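Local coordinates for putative cytochrome P450 YjiB (Bacillus subtilis subsp. subtilis, PDB 4RM4), which probably acts as a heme-dependent monooxygenase of the cytochrome P450 family, inserting one atom of molecular oxygen into organic substrates, at residues A[124-127]-A[133-136]; A[254-259]-A[371-376]; A[270-275]-A[361-366]. All coordinates share one frame; numbering follows the deposited sequence.

How the interactions relate
Three contacts illustrate how a P450 fold is held by a few side chains, from a local link (interaction 1) to contacts between elements far apart in sequence (interactions 2 and 3). Interaction 1 comes first along the chain, while interaction 3 is nested inside the long loop that interaction 2 closes. The centres of interactions 1 and 2 are 15 Å apart with no touch, those of 1 and 3 are 18 Å apart, and those of 2 and 3 are 14 Å apart. Helix 352-369 links them: its Leu363 and Thr364 form interaction 3 directly, Phe135, next to the ion pair, packs on Ala362 and Leu366, and Met373 of interaction 2 reaches Leu366.

Interaction 1: residues A[124-127]-A[133-136]; sequences QGRS and HDFS
Arg126 and Asp134 reach each other because both first torsions place CG beside the backbone N and anti to the carbonyl carbon, with chi1 of Asp134 at -64°, while the arginine chain bends at chi3 (52°) to turn its guanidinium toward the carboxylate. The two side chains approach from opposite directions and meet in a salt bridge, Arg126 NH1 lying 3.2 Å from Asp134 OD2. Their planes stand 70° apart, so this is no flat, two-pronged pairing: a single carboxylate oxygen takes the contact, with Arg126 NH2 3.5 Å from the same Asp134 OD2. A water completes the link. It accepts from Arg126 NH2 at 2.7 Å and donates to Asp134 OD2 at 3.1 Å, giving the ion pair a second, solvent-mediated path. Asp134 OD1 instead sits in the plane of the neighbouring His133 ring, at its edge. Weak hydrogen bonds from Arg126 NE to Glu128 O and from Asp130 N to Asp134 OD2 tie both partners to the short strand between them, and Phe123 packs against Asp134. With Arg126 exposed, solvent probably screens the attraction. On the surface of this P450 fold, the water-bridged salt bridge spans the connection from the loop after helix 102-123, through strand 128-130 at the margin of the three-stranded antiparallel sheet, to helix 131-136.

Interaction 2: residues A[254-259]-A[371-376]; sequences SILETP and PHMECV
The last turn of helix 226-257, the long central helix of the P450 fold, meets the start of an outer strand of the small antiparallel sheet through Leu256, which packs against Met373 and Cys375. The leucine projects toward the chain and spreads its two methyls along it. CD2 rests 3.8 Å from Met373 O and 4.1 Å from Met373 CB, while CD1 lies 4.1 Å from Cys375 N and 4.3 Å from Cys375 CB. The fork therefore straddles the backbone of Glu374, whose own side chain starts out away from the helix. Leu256 and Met373 cross at about a right angle. The methionine's chi1 of -166° sends CG away from its own N, and with a further bend at chi3 the residue offers only its root here and carries its end off into the interior. Tyr262 and Phe392 add aromatic cover to Leu256. Beyond the helix end, Thr258 OG1 donates to Ser254 O at 2.6 Å, fastening the departing chain back onto the last turn. No hydrogen bond or ion pair crosses between 254-259 and 371-376, so their cohesion comes from dispersion and the burial of apolar surface.

Interaction 3: residues A[270-275]-A[361-366]; sequences ELMPQA and IALTSL
Met272 lays its thioether against Leu363 and Thr364, a helix-to-helix contact between what correspond to the K and L helices of the cytochrome P450 fold. Packing is closest at the end of the methionine. Its CE sits 3.7 Å from Leu363 CB and 3.8 Å from Thr364 N, and SD lies 3.8 Å from Leu363 CB and 4.0 Å from Leu363 CD1. Turns at chi2 (67°) and chi3 (71°) fold the chain so that sulfur and methyl both face helix 352-369, where Met272 and Leu363 cross at about a right angle. Leu265 flanks Met272, and Ala251 and Met252 flank Leu363, so this part is thoroughly buried; the leucine side chain is about 10 Å from the heme. Thr364 marks the looser edge: its backbone is held close, but its partly exposed side chain stands further off, with CB 4.5 Å from Met272 CE. On the side of helix 352-369 turned away from the methionine, Gln113 of helix 102-123 bonds the hydroxyl of Ser365. Ser365 OG also donates to Ile361 O at 2.7 Å, while Ser365 N reaches that carbonyl oxygen from the opposite face of its plane.

Interaction 1: residues A[124-127]-A[133-136]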
ATOM      1  N   GLN A 124      10.705 -11.414  21.036  1.00 31.44           N
ATOM      2  CA  GLN A 124      10.559 -10.633  22.268  1.00 37.64           C
ATOM      3  C   GLN A 124      11.801 -10.606  23.173  1.00 37.88           C
ATOM      4  O   GLN A 124      11.979  -9.680  23.966  1.00 40.87           O
ATOM      5  CB  GLN A 124       9.361 -11.167  23.062  1.00 35.90           C
ATOM      6  CG  GLN A 124       9.177 -10.543  24.439  1.00 39.31           C
ATOM      7  CD  GLN A 124       8.430  -9.222  24.390  1.00 41.46           C
ATOM      8  OE1 GLN A 124       7.199  -9.196  24.352  1.00 51.90           O
ATOM      9  NE2 GLN A 124       9.169  -8.115  24.399  1.00 42.16           N
ATOM     10  N   GLY A 125      12.654 -11.619  23.065  1.00 39.69           N
ATOM     11  CA  GLY A 125      13.808 -11.714  23.947  1.00 40.92           C
ATOM     12  C   GLY A 125      15.147 -11.315  23.348  1.00 43.28           C
ATOM     13  O   GLY A 125      16.182 -11.403  24.013  1.00 43.43           O
ATOM     14  N   ARG A 126      15.133 -10.860  22.102  1.00 35.99           N
ATOM     15  CA  ARG A 126      16.368 -10.631  21.370  1.00 36.99           C
ATOM     16  C   ARG A 126      16.874  -9.199  21.494  1.00 35.62           C
ATOM     17  O   ARG A 126      16.091  -8.259  21.623  1.00 45.68           O
ATOM     18  CB  ARG A 126      16.186 -11.027  19.904  1.00 38.56           C
ATOM     19  CG  ARG A 126      15.839 -12.503  19.728  1.00 43.71           C
ATOM     20  CD  ARG A 126      15.231 -12.786  18.367  1.00 38.24           C
ATOM     21  NE  ARG A 126      16.051 -12.271  17.277  1.00 42.39           N
ATOM     22  CZ  ARG A 126      15.708 -12.330  15.995  1.00 44.95           C
ATOM     23  NH1 ARG A 126      14.554 -12.884  15.641  1.00 40.13           N
ATOM     24  NH2 ARG A 126      16.517 -11.833  15.065  1.00 47.08           N
ATOM     25  N   SER A 127      18.191  -9.042  21.463  1.00 36.81           N
ATOM     26  CA  SER A 127      18.799  -7.731  21.625  1.00 39.02           C
ATOM     27  C   SER A 127      18.867  -7.021  20.280  1.00 37.33           C
ATOM     28  O   SER A 127      19.000  -5.795  20.216  1.00 34.53           O
ATOM     29  CB  SER A 127      20.198  -7.857  22.234  1.00 40.77           C
ATOM     30  OG  SER A 127      21.106  -8.459  21.326  1.00 38.09           O
ATOM     31  N   HIS A 133      11.895  -8.596   8.250  1.00 20.49           N
ATOM     32  CA  HIS A 133      11.734 -10.048   8.158  1.00 27.10           C
ATOM     33  C   HIS A 133      10.880 -10.619   9.284  1.00 20.85           C
ATOM     34  O   HIS A 133      10.041 -11.495   9.064  1.00 20.71           O
ATOM     35  CB  HIS A 133      13.090 -10.776   8.123  1.00 30.64           C
ATOM     36  CG  HIS A 133      12.957 -12.265   8.019  1.00 35.10           C
ATOM     37  ND1 HIS A 133      12.941 -12.932   6.810  1.00 43.22           N
ATOM     38  CD2 HIS A 133      12.787 -13.214   8.972  1.00 38.04           C
ATOM     39  CE1 HIS A 133      12.786 -14.226   7.025  1.00 41.79           C
ATOM     40  NE2 HIS A 133      12.688 -14.425   8.328  1.00 35.65           N
ATOM     41  N   ASP A 134      11.090 -10.120  10.498  1.00 22.66           N
ATOM     42  CA  ASP A 134      10.463 -10.694  11.675  1.00 22.17           C
ATOM     43  C   ASP A 134       9.057 -10.189  11.965  1.00 26.42           C
ATOM     44  O   ASP A 134       8.324 -10.808  12.735  1.00 23.31           O
ATOM     45  CB  ASP A 134      11.314 -10.411  12.917  1.00 26.23           C
ATOM     46  CG  ASP A 134      12.673 -11.071  12.860  1.00 28.63           C
ATOM     47  OD1 ASP A 134      12.825 -12.070  12.135  1.00 32.74           O
ATOM     48  OD2 ASP A 134      13.594 -10.592  13.554  1.00 30.26           O
ATOM     49  N   PHE A 135       8.689  -9.046  11.400  1.00 21.41           N
ATOM     50  CA  PHE A 135       7.471  -8.379  11.848  1.00 17.82           C
ATOM     51  C   PHE A 135       6.650  -7.793  10.702  1.00 18.59           C
ATOM     52  O   PHE A 135       5.581  -8.299  10.399  1.00 20.24           O
ATOM     53  CB  PHE A 135       7.792  -7.317  12.906  1.00 21.63           C
ATOM     54  CG  PHE A 135       6.577  -6.727  13.585  1.00 20.77           C
ATOM     55  CD1 PHE A 135       5.686  -7.533  14.285  1.00 19.27           C
ATOM     56  CD2 PHE A 135       6.343  -5.364  13.542  1.00 21.62           C
ATOM     57  CE1 PHE A 135       4.579  -6.995  14.916  1.00 18.30           C
ATOM     58  CE2 PHE A 135       5.239  -4.809  14.168  1.00 21.12           C
ATOM     59  CZ  PHE A 135       4.354  -5.620  14.864  1.00 18.51           C
ATOM     60  N   SER A 136       7.144  -6.739  10.061  1.00 16.54           N
ATOM     61  CA  SER A 136       6.312  -6.035   9.078  1.00 17.62           C
ATOM     62  C   SER A 136       6.062  -6.814   7.787  1.00 17.84           C
ATOM     63  O   SER A 136       5.018  -6.632   7.171  1.00 19.21           O
ATOM     64  CB  SER A 136       6.878  -4.640   8.777  1.00 15.40           C
ATOM     65  OG  SER A 136       8.123  -4.735   8.125  1.00 17.25           O
TER
HETATM   66  O   HOH W   1      16.527 -10.781  12.630  1.00 27.94           O

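Interaction 2: residues A[254-259]-A[371-376]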
ATOM      1  N   SER A 254      10.502   6.496  10.667  1.00 15.56           N
ATOM      2  CA  SER A 254      10.231   7.914  10.913  1.00 14.75           C
ATOM      3  C   SER A 254      10.142   8.201  12.404  1.00 17.35           C
ATOM      4  O   SER A 254      10.651   9.230  12.887  1.00 19.54           O
ATOM      5  CB  SER A 254       8.938   8.349  10.224  1.00 17.45           C
ATOM      6  OG  SER A 254       8.974   8.065   8.837  1.00 18.28           O
ATOM      7  N   ILE A 255       9.502   7.296  13.134  1.00 18.48           N
ATOM      8  CA  ILE A 255       9.364   7.448  14.585  1.00 17.00           C
ATOM      9  C   ILE A 255      10.725   7.435  15.292  1.00 19.90           C
ATOM     10  O   ILE A 255      10.985   8.270  16.158  1.00 22.19           O
ATOM     11  CB  ILE A 255       8.404   6.396  15.194  1.00 21.85           C
ATOM     12  CG1 ILE A 255       6.956   6.782  14.893  1.00 15.17           C
ATOM     13  CG2 ILE A 255       8.597   6.296  16.713  1.00 19.93           C
ATOM     14  CD1 ILE A 255       5.920   5.585  14.964  1.00 13.53           C
ATOM     15  N   LEU A 256      11.588   6.494  14.920  1.00 20.49           N
ATOM     16  CA  LEU A 256      12.913   6.387  15.530  1.00 19.68           C
ATOM     17  C   LEU A 256      13.803   7.561  15.180  1.00 24.80           C
ATOM     18  O   LEU A 256      14.646   7.965  15.982  1.00 26.36           O
ATOM     19  CB  LEU A 256      13.620   5.097  15.093  1.00 20.38           C
ATOM     20  CG  LEU A 256      13.010   3.757  15.498  1.00 22.76           C
ATOM     21  CD1 LEU A 256      13.928   2.614  15.049  1.00 26.46           C
ATOM     22  CD2 LEU A 256      12.779   3.729  17.007  1.00 21.99           C
ATOM     23  N   GLU A 257      13.651   8.098  13.976  1.00 23.30           N
ATOM     24  CA  GLU A 257      14.548   9.177  13.557  1.00 21.81           C
ATOM     25  C   GLU A 257      14.154  10.528  14.140  1.00 21.10           C
ATOM     26  O   GLU A 257      14.917  11.484  14.041  1.00 21.67           O
ATOM     27  CB  GLU A 257      14.644   9.267  12.033  1.00 23.07           C
ATOM     28  CG  GLU A 257      13.479   9.935  11.371  1.00 26.79           C
ATOM     29  CD  GLU A 257      13.772  10.333   9.931  1.00 26.28           C
ATOM     30  OE1 GLU A 257      12.854  10.857   9.276  1.00 29.12           O
ATOM     31  OE2 GLU A 257      14.916  10.135   9.463  1.00 30.54           O
ATOM     32  N   THR A 258      12.967  10.606  14.738  1.00 22.00           N
ATOM     33  CA  THR A 258      12.446  11.868  15.267  1.00 21.54           C
ATOM     34  C   THR A 258      12.535  11.933  16.791  1.00 23.94           C
ATOM     35  O   THR A 258      11.801  11.235  17.486  1.00 21.07           O
ATOM     36  CB  THR A 258      10.976  12.065  14.854  1.00 21.15           C
ATOM     37  OG1 THR A 258      10.835  11.755  13.463  1.00 19.23           O
ATOM     38  CG2 THR A 258      10.552  13.491  15.082  1.00 20.45           C
ATOM     39  N   PRO A 259      13.419  12.801  17.318  1.00 21.76           N
ATOM     40  CA  PRO A 259      13.699  12.763  18.762  1.00 23.73           C
ATOM     41  C   PRO A 259      12.457  12.849  19.656  1.00 18.70           C
ATOM     42  O   PRO A 259      11.581  13.701  19.455  1.00 19.96           O
ATOM     43  CB  PRO A 259      14.621  13.974  18.969  1.00 22.70           C
ATOM     44  CG  PRO A 259      15.305  14.133  17.640  1.00 23.56           C
ATOM     45  CD  PRO A 259      14.247  13.796  16.618  1.00 24.01           C
ATOM     46  N   PRO A 371      10.872  -1.140  25.459  1.00 23.77           N
ATOM     47  CA  PRO A 371      11.073   0.146  26.132  1.00 30.36           C
ATOM     48  C   PRO A 371      11.918   1.095  25.290  1.00 29.47           C
ATOM     49  O   PRO A 371      11.639   2.297  25.230  1.00 31.92           O
ATOM     50  CB  PRO A 371      11.798  -0.244  27.429  1.00 34.43           C
ATOM     51  CG  PRO A 371      12.407  -1.578  27.151  1.00 36.16           C
ATOM     52  CD  PRO A 371      11.466  -2.264  26.209  1.00 32.06           C
ATOM     53  N   HIS A 372      12.935   0.556  24.631  1.00 28.81           N
ATOM     54  CA  HIS A 372      13.818   1.375  23.814  1.00 30.90           C
ATOM     55  C   HIS A 372      14.273   0.624  22.567  1.00 30.89           C
ATOM     56  O   HIS A 372      14.442  -0.594  22.582  1.00 30.06           O
ATOM     57  CB  HIS A 372      15.028   1.841  24.629  1.00 34.20           C
ATOM     58  CG  HIS A 372      16.107   2.469  23.800  1.00 35.85           C
ATOM     59  ND1 HIS A 372      16.092   3.800  23.442  1.00 37.46           N
ATOM     60  CD2 HIS A 372      17.234   1.946  23.259  1.00 36.60           C
ATOM     61  CE1 HIS A 372      17.163   4.071  22.716  1.00 33.97           C
ATOM     62  NE2 HIS A 372      17.873   2.964  22.592  1.00 35.58           N
ATOM     63  N   MET A 373      14.479   1.370  21.488  1.00 28.48           N
ATOM     64  CA  MET A 373      14.824   0.785  20.205  1.00 26.30           C
ATOM     65  C   MET A 373      15.686   1.785  19.436  1.00 28.18           C
ATOM     66  O   MET A 373      15.469   2.993  19.529  1.00 30.24           O
ATOM     67  CB  MET A 373      13.530   0.471  19.449  1.00 25.65           C
ATOM     68  CG  MET A 373      13.670  -0.420  18.255  1.00 27.92           C
ATOM     69  SD  MET A 373      12.068  -0.675  17.460  1.00 27.41           S
ATOM     70  CE  MET A 373      11.274  -1.834  18.565  1.00 28.22           C
ATOM     71  N   GLU A 374      16.680   1.288  18.708  1.00 27.02           N
ATOM     72  CA  GLU A 374      17.577   2.151  17.954  1.00 28.11           C
ATOM     73  C   GLU A 374      17.877   1.541  16.591  1.00 26.26           C
ATOM     74  O   GLU A 374      18.029   0.326  16.462  1.00 28.81           O
ATOM     75  CB  GLU A 374      18.876   2.406  18.726  1.00 29.83           C
ATOM     76  CG  GLU A 374      19.977   3.039  17.886  1.00 39.05           C
ATOM     77  CD  GLU A 374      21.191   3.452  18.703  1.00 47.48           C
ATOM     78  OE1 GLU A 374      22.273   3.644  18.105  1.00 55.97           O
ATOM     79  OE2 GLU A 374      21.063   3.592  19.937  1.00 51.53           O
ATOM     80  N   CYS A 375      17.954   2.386  15.573  1.00 30.44           N
ATOM     81  CA  CYS A 375      18.247   1.912  14.236  1.00 22.86           C
ATOM     82  C   CYS A 375      19.719   1.543  14.073  1.00 33.01           C
ATOM     83  O   CYS A 375      20.604   2.346  14.363  1.00 28.79           O
ATOM     84  CB  CYS A 375      17.850   2.958  13.202  1.00 25.60           C
ATOM     85  SG  CYS A 375      17.937   2.367  11.498  1.00 31.62           S
ATOM     86  N   VAL A 376      19.970   0.324  13.606  1.00 28.66           N
ATOM     87  CA  VAL A 376      21.325  -0.124  13.333  1.00 27.69           C
ATOM     88  C   VAL A 376      21.663   0.013  11.856  1.00 29.35           C
ATOM     89  O   VAL A 376      22.682   0.607  11.502  1.00 27.47           O
ATOM     90  CB  VAL A 376      21.548  -1.578  13.788  1.00 28.29           C
ATOM     91  CG1 VAL A 376      22.989  -2.003  13.506  1.00 26.15           C
ATOM     92  CG2 VAL A 376      21.224  -1.721  15.273  1.00 32.99           C
TER

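Interaction 3: residues A[270-275]-A[361-366]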
ATOM      1  N   GLU A 270      -2.619   6.950  22.579  1.00 24.88           N
ATOM      2  CA  GLU A 270      -3.775   7.557  21.929  1.00 22.24           C
ATOM      3  C   GLU A 270      -3.388   8.490  20.779  1.00 21.32           C
ATOM      4  O   GLU A 270      -4.228   8.874  19.970  1.00 22.91           O
ATOM      5  CB  GLU A 270      -4.678   8.300  22.933  1.00 24.20           C
ATOM      6  CG  GLU A 270      -4.074   9.562  23.541  1.00 26.10           C
ATOM      7  CD  GLU A 270      -3.143   9.266  24.706  1.00 26.81           C
ATOM      8  OE1 GLU A 270      -2.957   8.077  25.025  1.00 26.30           O
ATOM      9  OE2 GLU A 270      -2.610  10.229  25.310  1.00 26.78           O
ATOM     10  N   LEU A 271      -2.119   8.863  20.709  1.00 23.86           N
ATOM     11  CA  LEU A 271      -1.675   9.719  19.619  1.00 20.69           C
ATOM     12  C   LEU A 271      -1.403   8.934  18.333  1.00 20.08           C
ATOM     13  O   LEU A 271      -1.121   9.524  17.291  1.00 23.53           O
ATOM     14  CB  LEU A 271      -0.427  10.498  20.027  1.00 26.02           C
ATOM     15  CG  LEU A 271      -0.651  11.471  21.189  1.00 24.08           C
ATOM     16  CD1 LEU A 271       0.669  11.967  21.720  1.00 25.06           C
ATOM     17  CD2 LEU A 271      -1.515  12.634  20.753  1.00 24.14           C
ATOM     18  N   MET A 272      -1.504   7.610  18.399  1.00 21.36           N
ATOM     19  CA  MET A 272      -1.103   6.778  17.264  1.00 18.88           C
ATOM     20  C   MET A 272      -1.888   6.984  15.947  1.00 21.00           C
ATOM     21  O   MET A 272      -1.276   7.069  14.881  1.00 20.70           O
ATOM     22  CB  MET A 272      -1.039   5.301  17.660  1.00 16.29           C
ATOM     23  CG  MET A 272      -0.515   4.398  16.559  1.00 21.14           C
ATOM     24  SD  MET A 272       1.227   4.715  16.195  1.00 23.44           S
ATOM     25  CE  MET A 272       2.004   4.063  17.671  1.00 17.84           C
ATOM     26  N   PRO A 273      -3.232   7.064  15.996  1.00 22.19           N
ATOM     27  CA  PRO A 273      -3.912   7.262  14.704  1.00 22.77           C
ATOM     28  C   PRO A 273      -3.349   8.464  13.931  1.00 22.75           C
ATOM     29  O   PRO A 273      -3.131   8.392  12.728  1.00 20.06           O
ATOM     30  CB  PRO A 273      -5.370   7.531  15.111  1.00 23.54           C
ATOM     31  CG  PRO A 273      -5.533   6.800  16.402  1.00 22.99           C
ATOM     32  CD  PRO A 273      -4.193   6.942  17.112  1.00 22.63           C
ATOM     33  N   GLN A 274      -3.119   9.566  14.628  1.00 19.16           N
ATOM     34  CA  GLN A 274      -2.583  10.752  13.987  1.00 19.01           C
ATOM     35  C   GLN A 274      -1.142  10.548  13.525  1.00 19.97           C
ATOM     36  O   GLN A 274      -0.713  11.113  12.522  1.00 17.73           O
ATOM     37  CB  GLN A 274      -2.696  11.944  14.945  1.00 20.47           C
ATOM     38  CG  GLN A 274      -4.122  12.152  15.471  1.00 29.24           C
ATOM     39  CD  GLN A 274      -4.349  11.600  16.888  1.00 30.83           C
ATOM     40  OE1 GLN A 274      -4.252  10.392  17.134  1.00 26.43           O
ATOM     41  NE2 GLN A 274      -4.657  12.499  17.826  1.00 37.73           N
ATOM     42  N   ALA A 275      -0.391   9.745  14.267  1.00 18.73           N
ATOM     43  CA  ALA A 275       0.994   9.465  13.913  1.00 21.45           C
ATOM     44  C   ALA A 275       1.017   8.625  12.640  1.00 16.48           C
ATOM     45  O   ALA A 275       1.880   8.793  11.772  1.00 18.18           O
ATOM     46  CB  ALA A 275       1.692   8.725  15.047  1.00 20.30           C
ATOM     47  N   ILE A 361      -2.341  -1.099  15.131  1.00 21.13           N
ATOM     48  CA  ILE A 361      -2.104  -2.266  15.972  1.00 21.54           C
ATOM     49  C   ILE A 361      -0.645  -2.716  15.958  1.00 23.52           C
ATOM     50  O   ILE A 361      -0.035  -2.914  17.010  1.00 21.76           O
ATOM     51  CB  ILE A 361      -3.027  -3.425  15.584  1.00 21.16           C
ATOM     52  CG1 ILE A 361      -4.435  -3.139  16.115  1.00 20.84           C
ATOM     53  CG2 ILE A 361      -2.464  -4.740  16.113  1.00 20.86           C
ATOM     54  CD1 ILE A 361      -5.443  -4.218  15.839  1.00 26.65           C
ATOM     55  N   ALA A 362      -0.075  -2.849  14.767  1.00 21.38           N
ATOM     56  CA  ALA A 362       1.330  -3.207  14.663  1.00 20.38           C
ATOM     57  C   ALA A 362       2.229  -2.230  15.421  1.00 19.56           C
ATOM     58  O   ALA A 362       3.068  -2.653  16.210  1.00 21.32           O
ATOM     59  CB  ALA A 362       1.750  -3.315  13.226  1.00 18.14           C
ATOM     60  N   LEU A 363       2.055  -0.928  15.199  1.00 19.62           N
ATOM     61  CA  LEU A 363       2.963   0.046  15.815  1.00 20.90           C
ATOM     62  C   LEU A 363       2.754   0.138  17.318  1.00 23.41           C
ATOM     63  O   LEU A 363       3.716   0.116  18.093  1.00 22.45           O
ATOM     64  CB  LEU A 363       2.800   1.425  15.184  1.00 19.54           C
ATOM     65  CG  LEU A 363       3.124   1.424  13.691  1.00 18.13           C
ATOM     66  CD1 LEU A 363       2.689   2.720  13.046  1.00 16.81           C
ATOM     67  CD2 LEU A 363       4.616   1.152  13.465  1.00 21.86           C
ATOM     68  N   THR A 364       1.500   0.250  17.745  1.00 18.19           N
ATOM     69  CA  THR A 364       1.260   0.373  19.175  1.00 22.88           C
ATOM     70  C   THR A 364       1.808  -0.860  19.893  1.00 23.96           C
ATOM     71  O   THR A 364       2.442  -0.743  20.947  1.00 23.24           O
ATOM     72  CB  THR A 364      -0.229   0.628  19.501  1.00 25.91           C
ATOM     73  OG1 THR A 364      -0.391   0.826  20.912  1.00 35.28           O
ATOM     74  CG2 THR A 364      -1.056  -0.541  19.075  1.00 27.19           C
ATOM     75  N   SER A 365       1.613  -2.032  19.293  1.00 22.04           N
ATOM     76  CA  SER A 365       2.039  -3.287  19.916  1.00 21.64           C
ATOM     77  C   SER A 365       3.552  -3.412  19.979  1.00 24.75           C
ATOM     78  O   SER A 365       4.108  -3.856  20.990  1.00 24.25           O
ATOM     79  CB  SER A 365       1.455  -4.482  19.172  1.00 20.56           C
ATOM     80  OG  SER A 365       0.039  -4.458  19.194  1.00 21.39           O
ATOM     81  N   LEU A 366       4.224  -3.033  18.898  1.00 18.88           N
ATOM     82  CA  LEU A 366       5.682  -3.059  18.894  1.00 21.40           C
ATOM     83  C   LEU A 366       6.240  -2.131  19.972  1.00 22.80           C
ATOM     84  O   LEU A 366       7.100  -2.527  20.766  1.00 25.06           O
ATOM     85  CB  LEU A 366       6.205  -2.651  17.518  1.00 22.27           C
ATOM     86  CG  LEU A 366       7.644  -2.998  17.153  1.00 28.29           C
ATOM     87  CD1 LEU A 366       7.864  -4.508  17.222  1.00 27.84           C
ATOM     88  CD2 LEU A 366       7.966  -2.463  15.763  1.00 29.90           C
TER